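Local coordinates for protein heme oxygenase 1 (Synechocystis sp., PDB 1WE1) that binds heme and, as in other heme oxygenases, probably opens its ring with oxygen and electrons to give biliverdin, carbon monoxide and ferrous iron, at residues Y50-E55 with D107-V112; L120-Y125 with V189-D194. One frame throughout, in Å; residues are numbered along the deposited sequence.

Both contacts join helices of the all-helical heme oxygenase fold, but they share no helix; the connection comes from helix 100-115 of interaction 1, followed, after a short connection, by helix 120-146 of interaction 2, with the two centres about 12 Å apart. Interaction 1 is mostly buried but reaches the surface at one edge, where its aliphatic centre gives way to a charged pair. In interaction 2 every touching residue is buried, so its polar groups are used inside the fold, one on a carboxylate and one on the heme. Arg108 bridges the two contacts, reaching from 107-112 to 189-194, while Val112 packs on Leu120.

Interaction 1 (Y50-E55 with D107-V112); sequences YSAMEE and DRVRQV
Val109 of helix 100-115 lies against Ala52 and Met53 of helix 36-59, the apolar centre of a near-parallel helix pair in the all-helical heme oxygenase fold. The short axes run 9.2 Å apart and differ by only 14°, so the two segments run side by side.

The apolar part depends on one methyl group. Val109 CG1 sits anti to its own backbone nitrogen (chi1 175°), which turns it onto the neighbouring helix, where it meets Met53 CA at 3.9 Å and the methyl of Ala52, Val109 CG1 to Ala52 CB, at 4.2 Å. Met53 gives the contact mainly its backbone and CB; the rest of its side chain leads away to Arg127 and Tyr128 of helix 120-146, and lies about 9 Å from the side chain of the heme-binding Tyr125. Ala52 CB faces both Val109 CG1 and the guanidinium of Arg110.

The polar part occupies the outer edge. Arg110 bends at its second torsion and lays its guanidinium across Ala52, whose CB lies over one face toward the rim. Beyond it stands Glu55, reached by charge alone: OE1 is 3.5 Å from Arg110 NH2, yet well out of the guanidinium plane, with no N-H aimed at it. Both side chains also touch a crystal neighbour, so their exact pose may owe something to the lattice. Arg110 has its stronger partner in Glu56, which follows Glu55 on helix 36-59 and whose OE2 forms a salt bridge with Arg110 NE.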
loop_
_atom_site.group_PDB
_atom_site.type_symbol
_atom_site.label_atom_id
_atom_site.label_comp_id
_atom_site.label_asym_id
_atom_site.label_seq_id
_atom_site.Cartn_x
_atom_site.Cartn_y
_atom_site.Cartn_z
ATOM N N TYR A 50 -6.977 -2.803 -0.245
ATOM C CA TYR A 50 -7.595 -1.484 -0.133
ATOM C C TYR A 50 -9.099 -1.593 -0.114
ATOM O O TYR A 50 -9.761 -0.838 0.579
ATOM C CB TYR A 50 -7.157 -0.571 -1.271
ATOM C CG TYR A 50 -5.798 0.033 -1.046
ATOM C CD1 TYR A 50 -5.649 1.242 -0.346
ATOM C CD2 TYR A 50 -4.650 -0.600 -1.522
ATOM C CE1 TYR A 50 -4.377 1.800 -0.136
ATOM C CE2 TYR A 50 -3.379 -0.047 -1.318
ATOM C CZ TYR A 50 -3.252 1.146 -0.632
ATOM O OH TYR A 50 -2.003 1.688 -0.472
ATOM N N SER A 51 -9.652 -2.538 -0.867
ATOM C CA SER A 51 -11.100 -2.695 -0.869
ATOM C C SER A 51 -11.549 -2.976 0.555
ATOM O O SER A 51 -12.425 -2.288 1.078
ATOM C CB SER A 51 -11.536 -3.842 -1.783
ATOM O OG SER A 51 -11.312 -3.512 -3.141
ATOM N N ALA A 52 -10.929 -3.983 1.173
ATOM C CA ALA A 52 -11.240 -4.386 2.549
ATOM C C ALA A 52 -11.146 -3.209 3.518
ATOM O O ALA A 52 -12.084 -2.911 4.250
ATOM C CB ALA A 52 -10.288 -5.488 2.994
ATOM N N MET A 53 -9.999 -2.543 3.496
ATOM C CA MET A 53 -9.727 -1.404 4.355
ATOM C C MET A 53 -10.694 -0.238 4.153
ATOM O O MET A 53 -11.207 0.314 5.113
ATOM C CB MET A 53 -8.286 -0.967 4.115
ATOM C CG MET A 53 -7.793 0.213 4.899
ATOM S SD MET A 53 -5.986 0.227 4.793
ATOM C CE MET A 53 -5.711 0.087 2.995
ATOM N N GLU A 54 -10.955 0.132 2.906
ATOM C CA GLU A 54 -11.858 1.250 2.630
ATOM C C GLU A 54 -13.323 0.968 2.965
ATOM O O GLU A 54 -14.077 1.882 3.307
ATOM C CB GLU A 54 -11.704 1.689 1.175
ATOM C CG GLU A 54 -10.618 2.739 1.012
ATOM C CD GLU A 54 -9.784 2.564 -0.237
ATOM O OE1 GLU A 54 -10.361 2.465 -1.342
ATOM O OE2 GLU A 54 -8.542 2.534 -0.107
ATOM N N GLU A 55 -13.723 -0.293 2.873
ATOM C CA GLU A 55 -15.089 -0.669 3.209
ATOM C C GLU A 55 -15.277 -0.568 4.739
ATOM O O GLU A 55 -16.218 0.065 5.220
ATOM C CB GLU A 55 -15.358 -2.099 2.743
ATOM C CG GLU A 55 -16.771 -2.594 2.951
ATOM C CD GLU A 55 -16.980 -3.978 2.350
ATOM O OE1 GLU A 55 -17.082 -4.967 3.115
ATOM O OE2 GLU A 55 -17.032 -4.075 1.101
ATOM N N ASP A 107 -7.254 -10.697 5.364
ATOM C CA ASP A 107 -7.761 -11.386 6.549
ATOM C C ASP A 107 -7.471 -10.596 7.823
ATOM O O ASP A 107 -8.345 -10.441 8.674
ATOM C CB ASP A 107 -7.145 -12.790 6.649
ATOM C CG ASP A 107 -7.788 -13.791 5.689
ATOM O OD1 ASP A 107 -7.254 -14.909 5.555
ATOM O OD2 ASP A 107 -8.830 -13.473 5.077
ATOM N N ARG A 108 -6.247 -10.092 7.952
ATOM C CA ARG A 108 -5.889 -9.319 9.128
ATOM C C ARG A 108 -6.720 -8.039 9.246
ATOM O O ARG A 108 -7.180 -7.693 10.334
ATOM C CB ARG A 108 -4.403 -8.958 9.109
ATOM C CG ARG A 108 -4.026 -7.929 10.180
ATOM C CD ARG A 108 -4.320 -8.454 11.579
ATOM N NE ARG A 108 -3.486 -9.611 11.870
ATOM C CZ ARG A 108 -2.248 -9.547 12.356
ATOM N NH1 ARG A 108 -1.567 -10.667 12.570
ATOM N NH2 ARG A 108 -1.702 -8.374 12.666
ATOM N N VAL A 109 -6.900 -7.333 8.134
ATOM C CA VAL A 109 -7.673 -6.091 8.139
ATOM C C VAL A 109 -9.072 -6.352 8.692
ATOM O O VAL A 109 -9.555 -5.639 9.572
ATOM C CB VAL A 109 -7.802 -5.500 6.703
ATOM C CG1 VAL A 109 -8.717 -4.284 6.707
ATOM C CG2 VAL A 109 -6.430 -5.117 6.176
ATOM N N ARG A 110 -9.707 -7.391 8.162
ATOM C CA ARG A 110 -11.047 -7.773 8.560
ATOM C C ARG A 110 -11.117 -8.193 10.020
ATOM O O ARG A 110 -12.086 -7.884 10.715
ATOM C CB ARG A 110 -11.545 -8.907 7.656
ATOM C CG ARG A 110 -11.946 -8.431 6.268
ATOM C CD ARG A 110 -13.108 -7.451 6.387
ATOM N NE ARG A 110 -13.433 -6.727 5.155
ATOM C CZ ARG A 110 -13.700 -7.298 3.985
ATOM N NH1 ARG A 110 -13.678 -8.622 3.861
ATOM N NH2 ARG A 110 -14.009 -6.538 2.943
ATOM N N GLN A 111 -10.087 -8.894 10.480
ATOM C CA GLN A 111 -10.035 -9.368 11.855
ATOM C C GLN A 111 -9.953 -8.169 12.790
ATOM O O GLN A 111 -10.771 -7.993 13.693
ATOM C CB GLN A 111 -8.806 -10.257 12.058
ATOM C CG GLN A 111 -8.988 -11.367 13.084
ATOM C CD GLN A 111 -9.790 -10.930 14.297
ATOM O OE1 GLN A 111 -10.959 -11.302 14.460
ATOM N NE2 GLN A 111 -9.167 -10.129 15.156
ATOM N N VAL A 112 -8.940 -7.349 12.563
ATOM C CA VAL A 112 -8.723 -6.172 13.363
ATOM C C VAL A 112 -9.981 -5.310 13.417
ATOM O O VAL A 112 -10.280 -4.709 14.446
ATOM C CB VAL A 112 -7.526 -5.373 12.794
ATOM C CG1 VAL A 112 -7.705 -3.886 13.034
ATOM C CG2 VAL A 112 -6.234 -5.863 13.444
#

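Interaction 2 (L120-Y125 with V189-D194); sequences LVAHSY and VDEAND. With HEM (protoporphyrin IX containing Fe), chain H.
Ala122 meets Glu191 and Ala192 where the two helices come closest, illustrating how small residues permit an intimate crossing. The short axes pass 8.0 Å apart at -47°, and Ala122 CA stands only 4.7 Å from Ala192 CA. Here packing is tight: Ala122 CB presses on Glu191 CB at 3.6 Å and equally closely on the Ala192 backbone nitrogen.

The looser side is polar rather than open to solvent, since all five touching residues are buried. His123 NE2 donates to Glu191 OE1 over 3.2 Å, but the bond is bent (139°), tilted from the imidazole plane and received on the anti side of the carboxylate, whose plane stands steeply to the ring. Arg108 is the second, stronger partner of this oxygen and probably keeps the buried carboxylate ionised. Solvent is reached on the far side of 189-194, where Asp190 lies exposed.

Tyr125 is a heme-binding residue of the pocket. Its CG lies anti to the backbone nitrogen (chi1 167°), carrying the ring past Ala192, whose CB touches its edge at CD2, 4.4 Å away. Heme methyl CMA sits over one face of the ring, toward its rim, and Tyr125 OH donates to propionate oxygen O1A at 2.7 Å. A phenylalanine here has no hydroxyl to offer O1A, and the propionate would probably be held less firmly. Arg10, Lys168 and Arg172 also hydrogen-bond to the heme. Three helices cluster here: helix 100-115 touches both partners, His123 through Tyr105 and Arg108 and Glu191 through Arg108 and Val112, while Leu9 of helix 5-12 touches Tyr125 and Ala192.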
loop_
_atom_site.group_PDB
_atom_site.type_symbol
_atom_site.label_atom_id
_atom_site.label_comp_id
_atom_site.label_asym_id
_atom_site.label_seq_id
_atom_site.Cartn_x
_atom_site.Cartn_y
_atom_site.Cartn_z
ATOM N N LEU A 120 -6.805 -0.192 13.083
ATOM C CA LEU A 120 -7.013 0.196 11.696
ATOM C C LEU A 120 -6.213 1.454 11.354
ATOM O O LEU A 120 -5.961 1.741 10.186
ATOM C CB LEU A 120 -8.497 0.452 11.455
ATOM C CG LEU A 120 -9.297 -0.491 10.556
ATOM C CD1 LEU A 120 -8.792 -1.914 10.632
ATOM C CD2 LEU A 120 -10.755 -0.402 10.968
ATOM N N VAL A 121 -5.819 2.215 12.368
ATOM C CA VAL A 121 -5.041 3.418 12.109
ATOM C C VAL A 121 -3.626 3.019 11.716
ATOM O O VAL A 121 -2.926 3.771 11.055
ATOM C CB VAL A 121 -4.987 4.353 13.340
ATOM C CG1 VAL A 121 -4.499 3.594 14.552
ATOM C CG2 VAL A 121 -4.053 5.531 13.055
ATOM N N ALA A 122 -3.211 1.823 12.115
ATOM C CA ALA A 122 -1.874 1.338 11.780
ATOM C C ALA A 122 -1.851 0.978 10.302
ATOM O O ALA A 122 -0.859 1.202 9.610
ATOM C CB ALA A 122 -1.536 0.125 12.613
ATOM N N HIS A 123 -2.963 0.417 9.836
ATOM C CA HIS A 123 -3.122 0.016 8.449
ATOM C C HIS A 123 -3.290 1.220 7.536
ATOM O O HIS A 123 -2.706 1.264 6.450
ATOM C CB HIS A 123 -4.300 -0.942 8.329
ATOM C CG HIS A 123 -3.958 -2.336 8.739
ATOM N ND1 HIS A 123 -3.052 -3.106 8.043
ATOM C CD2 HIS A 123 -4.327 -3.069 9.813
ATOM C CE1 HIS A 123 -2.873 -4.252 8.674
ATOM N NE2 HIS A 123 -3.635 -4.254 9.752
ATOM N N SER A 124 -4.085 2.192 7.979
ATOM C CA SER A 124 -4.287 3.420 7.223
ATOM C C SER A 124 -2.925 4.108 7.125
ATOM O O SER A 124 -2.533 4.609 6.069
ATOM C CB SER A 124 -5.279 4.336 7.950
ATOM O OG SER A 124 -5.259 5.663 7.435
ATOM N N TYR A 125 -2.195 4.115 8.236
ATOM C CA TYR A 125 -0.897 4.750 8.260
ATOM C C TYR A 125 0.032 4.056 7.281
ATOM O O TYR A 125 0.530 4.688 6.353
ATOM C CB TYR A 125 -0.291 4.719 9.676
ATOM C CG TYR A 125 1.185 5.089 9.716
ATOM C CD1 TYR A 125 1.614 6.400 9.468
ATOM C CD2 TYR A 125 2.159 4.107 9.924
ATOM C CE1 TYR A 125 2.978 6.717 9.419
ATOM C CE2 TYR A 125 3.517 4.410 9.875
ATOM C CZ TYR A 125 3.916 5.708 9.620
ATOM O OH TYR A 125 5.257 5.982 9.543
ATOM N N VAL A 189 1.529 0.905 16.939
ATOM C CA VAL A 189 2.857 0.876 16.367
ATOM C C VAL A 189 3.225 -0.573 16.041
ATOM O O VAL A 189 3.712 -0.878 14.945
ATOM C CB VAL A 189 3.886 1.477 17.331
ATOM C CG1 VAL A 189 5.298 1.274 16.800
ATOM C CG2 VAL A 189 3.609 2.956 17.494
ATOM N N ASP A 190 2.976 -1.479 16.972
ATOM C CA ASP A 190 3.300 -2.870 16.703
ATOM C C ASP A 190 2.527 -3.402 15.498
ATOM O O ASP A 190 3.073 -4.141 14.691
ATOM C CB ASP A 190 3.038 -3.725 17.940
ATOM C CG ASP A 190 4.122 -3.556 18.991
ATOM O OD1 ASP A 190 3.930 -4.044 20.130
ATOM O OD2 ASP A 190 5.169 -2.936 18.671
ATOM N N GLU A 191 1.263 -3.009 15.371
ATOM C CA GLU A 191 0.440 -3.454 14.252
ATOM C C GLU A 191 1.006 -2.926 12.923
ATOM O O GLU A 191 0.956 -3.609 11.899
ATOM C CB GLU A 191 -1.006 -2.977 14.443
ATOM C CG GLU A 191 -1.990 -3.492 13.391
ATOM C CD GLU A 191 -2.190 -4.997 13.441
ATOM O OE1 GLU A 191 -2.924 -5.532 12.588
ATOM O OE2 GLU A 191 -1.621 -5.648 14.329
ATOM N N ALA A 192 1.550 -1.713 12.951
ATOM C CA ALA A 192 2.127 -1.116 11.759
ATOM C C ALA A 192 3.299 -1.974 11.260
ATOM O O ALA A 192 3.413 -2.248 10.063
ATOM C CB ALA A 192 2.595 0.296 12.061
ATOM N N ASN A 193 4.168 -2.388 12.177
ATOM C CA ASN A 193 5.299 -3.226 11.807
ATOM C C ASN A 193 4.786 -4.572 11.281
ATOM O O ASN A 193 5.470 -5.259 10.509
ATOM C CB ASN A 193 6.232 -3.437 13.007
ATOM C CG ASN A 193 7.129 -2.239 13.263
ATOM O OD1 ASN A 193 8.022 -1.937 12.467
ATOM N ND2 ASN A 193 6.892 -1.543 14.373
ATOM N N ASP A 194 3.580 -4.944 11.698
ATOM C CA ASP A 194 2.979 -6.187 11.232
ATOM C C ASP A 194 2.583 -6.004 9.764
ATOM O O ASP A 194 2.903 -6.841 8.916
ATOM C CB ASP A 194 1.733 -6.541 12.057
ATOM C CG ASP A 194 2.052 -7.377 13.287
ATOM O OD1 ASP A 194 2.871 -6.941 14.122
ATOM O OD2 ASP A 194 1.475 -8.479 13.421
HETATM C CHA HEM H . 7.759 7.095 3.818
HETATM C CHB HEM H . 5.180 3.002 3.811
HETATM C CHC HEM H . 8.424 1.161 0.706
HETATM C CHD HEM H . 9.861 5.623 -0.315
HETATM C C1A HEM H . 6.830 6.112 4.222
HETATM C C2A HEM H . 5.881 6.216 5.320
HETATM C C3A HEM H . 5.185 5.039 5.349
HETATM C C4A HEM H . 5.674 4.246 4.211
HETATM C CMA HEM H . 4.116 4.603 6.304
HETATM C CAA HEM H . 5.673 7.432 6.209
HETATM C CBA HEM H . 6.746 7.650 7.303
HETATM C CGA HEM H . 6.520 8.778 8.132
HETATM O O1A HEM H . 6.018 8.529 9.299
HETATM O O2A HEM H . 6.769 9.949 7.785
HETATM C C1B HEM H . 5.865 2.104 2.977
HETATM C C2B HEM H . 5.529 0.689 2.822
HETATM C C3B HEM H . 6.403 0.183 1.905
HETATM C C4B HEM H . 7.317 1.273 1.568
HETATM C CMB HEM H . 4.400 -0.003 3.545
HETATM C CAB HEM H . 6.439 -1.196 1.275
HETATM C CBB HEM H . 6.731 -2.347 2.273
HETATM C C1C HEM H . 9.047 2.213 0.084
HETATM C C2C HEM H . 9.919 2.121 -1.078
HETATM C C3C HEM H . 10.487 3.338 -1.194
HETATM C C4C HEM H . 9.754 4.238 -0.333
HETATM C CMC HEM H . 10.096 0.880 -1.932
HETATM C CAC HEM H . 11.697 3.716 -2.051
HETATM C CBC HEM H . 11.252 4.178 -3.468
HETATM C C1D HEM H . 9.397 6.462 0.727
HETATM C C2D HEM H . 9.719 7.882 0.842
HETATM C C3D HEM H . 9.094 8.305 1.971
HETATM C C4D HEM H . 8.439 7.121 2.580
HETATM C CMD HEM H . 10.582 8.608 -0.140
HETATM C CAD HEM H . 9.023 9.683 2.584
HETATM C CBD HEM H . 10.121 9.900 3.720
HETATM C CGD HEM H . 9.894 11.065 4.491
HETATM O O1D HEM H . 8.704 11.365 4.881
HETATM O O2D HEM H . 10.858 11.819 4.810
HETATM N NA HEM H . 6.704 4.905 3.576
HETATM N NB HEM H . 6.949 2.449 2.202
HETATM N NC HEM H . 8.921 3.548 0.509
HETATM N ND HEM H . 8.584 6.043 1.778
HETATM FE FE HEM H . 7.799 4.246 2.031
HETATM O O HOH W 1 6.440 4.744 0.961
#